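Local coordinates for Glyco_hydro_cc domain-containing protein (Pseudomonas viridiflava, PDB 6UAV) that probably hydrolyses internal beta-1,3-glucan linkages as a family GH128 (subgroup II) endo-beta-1,3-glucanase with a TIM-barrel catalytic domain, at residues R6-A20 with L240-L254. Numbering follows the deposited sequence.
Sequences RGVAYDVASPADLSA and LDAEGRLTELGQYYL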
loop_
_atom_site.group_PDB
_atom_site.type_symbol
_atom_site.label_atom_id
_atom_site.label_comp_id
_atom_site.label_asym_id
_atom_site.label_seq_id
_atom_site.Cartn_x
_atom_site.Cartn_y
_atom_site.Cartn_z
ATOM N N ARG A 6 -9.993 0.417 5.127
ATOM C CA ARG A 6 -10.123 1.375 4.011
ATOM C C ARG A 6 -9.092 2.497 4.095
ATOM O O ARG A 6 -9.161 3.306 4.972
ATOM C CB ARG A 6 -11.571 1.879 3.923
ATOM C CG ARG A 6 -11.785 2.693 2.665
ATOM C CD ARG A 6 -13.243 2.760 2.239
ATOM N NE ARG A 6 -13.885 1.456 2.238
ATOM C CZ ARG A 6 -15.193 1.227 2.374
ATOM N NH1 ARG A 6 -16.087 2.203 2.400
ATOM N NH2 ARG A 6 -15.591 -0.022 2.446
ATOM N N GLY A 7 -8.204 2.596 3.109
ATOM C CA GLY A 7 -7.173 3.626 3.098
ATOM C C GLY A 7 -7.052 4.306 1.761
ATOM O O GLY A 7 -7.746 3.968 0.783
ATOM N N VAL A 8 -6.116 5.235 1.729
ATOM C CA VAL A 8 -5.767 5.974 0.494
ATOM C C VAL A 8 -4.250 5.992 0.383
ATOM O O VAL A 8 -3.593 6.282 1.368
ATOM C CB VAL A 8 -6.413 7.381 0.510
ATOM C CG1 VAL A 8 -6.134 8.101 -0.803
ATOM C CG2 VAL A 8 -7.925 7.266 0.739
ATOM N N ALA A 9 -3.752 5.850 -0.847
ATOM C CA ALA A 9 -2.323 5.951 -1.193
ATOM C C ALA A 9 -2.085 7.337 -1.762
ATOM O O ALA A 9 -2.499 7.557 -2.898
ATOM C CB ALA A 9 -1.968 4.880 -2.194
ATOM N N TYR A 10 -1.732 8.297 -0.928
ATOM C CA TYR A 10 -1.713 9.728 -1.300
ATOM C C TYR A 10 -0.975 10.497 -0.225
ATOM O O TYR A 10 -1.237 10.262 0.934
ATOM C CB TYR A 10 -3.118 10.317 -1.466
ATOM C CG TYR A 10 -3.189 11.743 -1.943
ATOM C CD1 TYR A 10 -2.744 12.066 -3.212
ATOM C CD2 TYR A 10 -3.733 12.744 -1.166
ATOM C CE1 TYR A 10 -2.824 13.362 -3.673
ATOM C CE2 TYR A 10 -3.761 14.061 -1.595
ATOM C CZ TYR A 10 -3.311 14.370 -2.864
ATOM O OH TYR A 10 -3.360 15.648 -3.391
ATOM N N ASP A 11 -0.175 11.478 -0.603
ATOM C CA ASP A 11 0.506 12.326 0.400
ATOM C C ASP A 11 -0.486 13.397 0.879
ATOM O O ASP A 11 -0.353 14.583 0.521
ATOM C CB ASP A 11 1.794 12.904 -0.168
ATOM C CG ASP A 11 2.657 13.569 0.881
ATOM O OD1 ASP A 11 2.502 13.235 2.087
ATOM O OD2 ASP A 11 3.556 14.303 0.468
ATOM N N VAL A 12 -1.387 13.006 1.783
ATOM C CA VAL A 12 -2.395 13.955 2.319
ATOM C C VAL A 12 -1.625 15.091 3.010
ATOM O O VAL A 12 -0.764 14.806 3.897
ATOM C CB VAL A 12 -3.324 13.268 3.303
ATOM C CG1 VAL A 12 -4.268 14.277 3.896
ATOM C CG2 VAL A 12 -4.076 12.126 2.655
ATOM N N ALA A 13 -1.875 16.338 2.594
ATOM C CA ALA A 13 -1.160 17.543 3.102
ATOM C C ALA A 13 -2.122 18.447 3.902
ATOM O O ALA A 13 -1.770 18.959 5.016
ATOM C CB ALA A 13 -0.497 18.241 1.950
ATOM N N SER A 14 -3.383 18.427 3.557
ATOM C CA SER A 14 -4.350 19.424 4.035
ATOM C C SER A 14 -5.240 18.790 5.082
ATOM O O SER A 14 -5.890 17.811 4.779
ATOM C CB SER A 14 -5.153 19.911 2.909
ATOM O OG SER A 14 -6.154 20.797 3.386
ATOM N N PRO A 15 -5.366 19.412 6.267
ATOM C CA PRO A 15 -6.385 19.004 7.234
ATOM C C PRO A 15 -7.782 19.001 6.598
ATOM O O PRO A 15 -8.558 18.125 6.880
ATOM C CB PRO A 15 -6.276 20.027 8.372
ATOM C CG PRO A 15 -4.866 20.519 8.247
ATOM C CD PRO A 15 -4.546 20.550 6.761
ATOM N N ALA A 16 -8.064 19.932 5.681
ATOM C CA ALA A 16 -9.385 19.957 5.001
ATOM C C ALA A 16 -9.613 18.635 4.241
ATOM O O ALA A 16 -10.739 18.135 4.206
ATOM C CB ALA A 16 -9.456 21.125 4.092
ATOM N N ASP A 17 -8.579 18.125 3.580
ATOM C CA ASP A 17 -8.676 16.826 2.884
ATOM C C ASP A 17 -8.937 15.712 3.891
ATOM O O ASP A 17 -9.684 14.818 3.593
ATOM C CB ASP A 17 -7.424 16.547 2.066
ATOM C CG ASP A 17 -7.330 17.315 0.775
ATOM O OD1 ASP A 17 -8.402 17.797 0.244
ATOM O OD2 ASP A 17 -6.214 17.310 0.218
ATOM N N LEU A 18 -8.331 15.739 5.079
ATOM C CA LEU A 18 -8.714 14.764 6.146
ATOM C C LEU A 18 -10.171 14.897 6.575
ATOM O O LEU A 18 -10.790 13.840 6.806
ATOM C CB LEU A 18 -7.791 14.910 7.350
ATOM C CG LEU A 18 -6.376 14.444 7.109
ATOM C CD1 LEU A 18 -5.513 14.795 8.309
ATOM C CD2 LEU A 18 -6.322 12.973 6.770
ATOM N N SER A 19 -10.741 16.098 6.707
ATOM C CA SER A 19 -12.170 16.254 7.071
ATOM C C SER A 19 -12.995 15.466 6.048
ATOM O O SER A 19 -13.882 14.646 6.448
ATOM C CB SER A 19 -12.602 17.700 7.096
ATOM O OG SER A 19 -12.077 18.411 8.220
ATOM N N ALA A 20 -12.673 15.646 4.763
ATOM C CA ALA A 20 -13.451 15.063 3.639
ATOM C C ALA A 20 -13.313 13.525 3.687
ATOM O O ALA A 20 -14.347 12.798 3.588
ATOM C CB ALA A 20 -12.936 15.681 2.347
ATOM N N LEU A 240 -10.404 13.186 -4.757
ATOM C CA LEU A 240 -10.437 14.601 -4.281
ATOM C C LEU A 240 -10.327 15.539 -5.489
ATOM O O LEU A 240 -9.704 15.182 -6.514
ATOM C CB LEU A 240 -9.289 14.868 -3.304
ATOM C CG LEU A 240 -9.405 14.151 -1.963
ATOM C CD1 LEU A 240 -8.059 14.062 -1.266
ATOM C CD2 LEU A 240 -10.499 14.769 -1.066
ATOM N N ASP A 241 -10.887 16.741 -5.358
ATOM C CA ASP A 241 -10.721 17.758 -6.443
ATOM C C ASP A 241 -10.194 19.028 -5.765
ATOM O O ASP A 241 -8.976 19.050 -5.442
ATOM C CB ASP A 241 -11.986 17.935 -7.267
ATOM C CG ASP A 241 -11.800 18.816 -8.497
ATOM O OD1 ASP A 241 -10.651 19.255 -8.790
ATOM O OD2 ASP A 241 -12.787 19.108 -9.110
ATOM N N ALA A 242 -11.042 20.029 -5.523
ATOM C CA ALA A 242 -10.620 21.235 -4.777
ATOM C C ALA A 242 -10.106 20.790 -3.402
ATOM O O ALA A 242 -10.555 19.781 -2.886
ATOM C CB ALA A 242 -11.787 22.213 -4.640
ATOM N N GLU A 243 -9.262 21.592 -2.764
ATOM C CA GLU A 243 -8.870 21.334 -1.368
ATOM C C GLU A 243 -10.109 21.105 -0.493
ATOM O O GLU A 243 -11.046 21.936 -0.479
ATOM C CB GLU A 243 -7.964 22.437 -0.854
ATOM C CG GLU A 243 -7.489 22.189 0.544
ATOM C CD GLU A 243 -6.391 23.128 0.982
ATOM O OE1 GLU A 243 -6.075 24.057 0.223
ATOM O OE2 GLU A 243 -5.972 22.968 2.126
ATOM N N GLY A 244 -10.107 19.976 0.206
ATOM C CA GLY A 244 -11.192 19.601 1.128
ATOM C C GLY A 244 -12.486 19.163 0.428
ATOM O O GLY A 244 -13.510 19.040 1.142
ATOM N N ARG A 245 -12.454 18.872 -0.872
ATOM C CA ARG A 245 -13.676 18.438 -1.590
ATOM C C ARG A 245 -13.502 17.061 -2.240
ATOM O O ARG A 245 -12.570 16.905 -3.033
ATOM C CB ARG A 245 -14.078 19.421 -2.694
ATOM C CG ARG A 245 -15.492 19.132 -3.182
ATOM C CD ARG A 245 -16.361 20.322 -3.612
ATOM N NE ARG A 245 -16.737 21.199 -2.497
ATOM C CZ ARG A 245 -16.740 22.539 -2.536
ATOM N NH1 ARG A 245 -16.389 23.199 -3.635
ATOM N NH2 ARG A 245 -17.064 23.224 -1.452
ATOM N N LEU A 246 -14.407 16.129 -1.939
ATOM C CA LEU A 246 -14.483 14.815 -2.640
ATOM C C LEU A 246 -14.954 14.999 -4.086
ATOM O O LEU A 246 -15.780 15.900 -4.367
ATOM C CB LEU A 246 -15.423 13.870 -1.904
ATOM C CG LEU A 246 -14.974 13.562 -0.471
ATOM C CD1 LEU A 246 -16.090 12.942 0.328
ATOM C CD2 LEU A 246 -13.751 12.688 -0.466
ATOM N N THR A 247 -14.456 14.142 -4.957
ATOM C CA THR A 247 -15.094 13.862 -6.250
ATOM C C THR A 247 -16.282 12.926 -6.028
ATOM O O THR A 247 -16.504 12.409 -4.918
ATOM C CB THR A 247 -14.122 13.196 -7.219
ATOM O OG1 THR A 247 -13.709 11.954 -6.633
ATOM C CG2 THR A 247 -12.922 14.063 -7.536
ATOM N N GLU A 248 -17.072 12.741 -7.060
ATOM C CA GLU A 248 -18.104 11.690 -7.018
ATOM C C GLU A 248 -17.458 10.351 -6.623
ATOM O O GLU A 248 -18.010 9.650 -5.773
ATOM C CB GLU A 248 -18.821 11.637 -8.353
ATOM C CG GLU A 248 -19.859 10.571 -8.380
ATOM C CD GLU A 248 -20.698 10.644 -9.642
ATOM O OE1 GLU A 248 -20.717 11.714 -10.254
ATOM O OE2 GLU A 248 -21.177 9.584 -10.055
ATOM N N LEU A 249 -16.339 10.003 -7.230
ATOM C CA LEU A 249 -15.661 8.721 -6.924
ATOM C C LEU A 249 -15.326 8.684 -5.431
ATOM O O LEU A 249 -15.486 7.620 -4.811
ATOM C CB LEU A 249 -14.397 8.526 -7.766
ATOM C CG LEU A 249 -13.780 7.141 -7.582
ATOM C CD1 LEU A 249 -14.582 6.094 -8.334
ATOM C CD2 LEU A 249 -12.324 7.151 -8.014
ATOM N N GLY A 250 -14.809 9.799 -4.899
ATOM C CA GLY A 250 -14.387 9.842 -3.490
ATOM C C GLY A 250 -15.566 9.625 -2.568
ATOM O O GLY A 250 -15.472 8.846 -1.644
ATOM N N GLN A 251 -16.674 10.340 -2.812
ATOM C CA GLN A 251 -17.885 10.157 -1.990
ATOM C C GLN A 251 -18.242 8.660 -2.079
ATOM O O GLN A 251 -18.639 8.043 -1.057
ATOM C CB GLN A 251 -18.988 11.111 -2.479
ATOM C CG GLN A 251 -20.161 11.212 -1.536
ATOM C CD GLN A 251 -19.984 12.322 -0.521
ATOM O OE1 GLN A 251 -19.820 12.080 0.681
ATOM N NE2 GLN A 251 -20.019 13.567 -0.996
ATOM N N TYR A 252 -18.201 8.092 -3.276
ATOM C CA TYR A 252 -18.660 6.704 -3.506
ATOM C C TYR A 252 -17.784 5.747 -2.686
ATOM O O TYR A 252 -18.304 4.934 -1.877
ATOM C CB TYR A 252 -18.665 6.393 -4.999
ATOM C CG TYR A 252 -19.227 5.044 -5.353
ATOM C CD1 TYR A 252 -20.571 4.777 -5.159
ATOM C CD2 TYR A 252 -18.476 4.083 -5.989
ATOM C CE1 TYR A 252 -21.143 3.572 -5.544
ATOM C CE2 TYR A 252 -19.032 2.881 -6.391
ATOM C CZ TYR A 252 -20.364 2.599 -6.147
ATOM O OH TYR A 252 -20.953 1.400 -6.486
ATOM N N TYR A 253 -16.478 5.897 -2.811
ATOM C CA TYR A 253 -15.490 5.093 -2.034
ATOM C C TYR A 253 -15.817 5.068 -0.544
ATOM O O TYR A 253 -15.825 3.967 0.102
ATOM C CB TYR A 253 -14.085 5.620 -2.255
ATOM C CG TYR A 253 -12.959 4.806 -1.663
ATOM C CD1 TYR A 253 -12.773 3.467 -1.952
ATOM C CD2 TYR A 253 -11.994 5.398 -0.854
ATOM C CE1 TYR A 253 -11.715 2.722 -1.444
ATOM C CE2 TYR A 253 -10.910 4.684 -0.366
ATOM C CZ TYR A 253 -10.742 3.339 -0.676
ATOM O OH TYR A 253 -9.727 2.568 -0.213
ATOM N N LEU A 254 -16.066 6.240 0.019
ATOM C CA LEU A 254 -16.249 6.358 1.484
ATOM C C LEU A 254 -17.563 5.740 1.916
ATOM O O LEU A 254 -17.675 5.365 3.139
ATOM C CB LEU A 254 -16.117 7.835 1.902
ATOM C CG LEU A 254 -14.829 8.529 1.471
ATOM C CD1 LEU A 254 -14.842 9.985 1.921
ATOM C CD2 LEU A 254 -13.601 7.844 1.993
HETATM O O HOH W 1 -13.354 19.270 3.860
#
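Y253 OH donates to G7 O at 2.6 Å, one of three direct hydrogen bonds between 6-20 and 240-254; the hydroxyl lies in the plane of the G7 carbonyl, and G7 O sits at the edge of the Y253 ring. S14 OG gives its proton to the anti lone pair of E243 OE2 (2.5 Å) while weakly accepting from A16 N as N-cap of helix 15-22; R38 forms a salt bridge with the same carboxylate oxygen. In the type II turn A242-R245, G244 N reaches D17 OD1 at 2.8 Å, 35° out of the carboxylate plane, leaving OD2 to a salt bridge with R229. A water donates to both A16 O and G244 O, bridging the two backbones.

Over one face of the Y253 ring sits R6 CD, 3.9 Å from the centroid in a CH-pi contact. The R6 chain bends at chi3 (-48°), its guanidinium continuing to the carbonyls of L256 and P257 and, through NE, to Y223 OH.

Apolar contacts fill in between: A20 CB packs on L246 CG (4.1 Å) and L240 CD2, and V8 CG2 meets the Y253 ring edge.

Strand 6-9 and helix 15-22 are thus fastened to helix 248-255 and its preceding loop, beside the meeting of the TIM barrel's first and last strands. Buried S14, D17 and R6 each have several partners, and R229 and R38 probably keep D17 and E243 ionised.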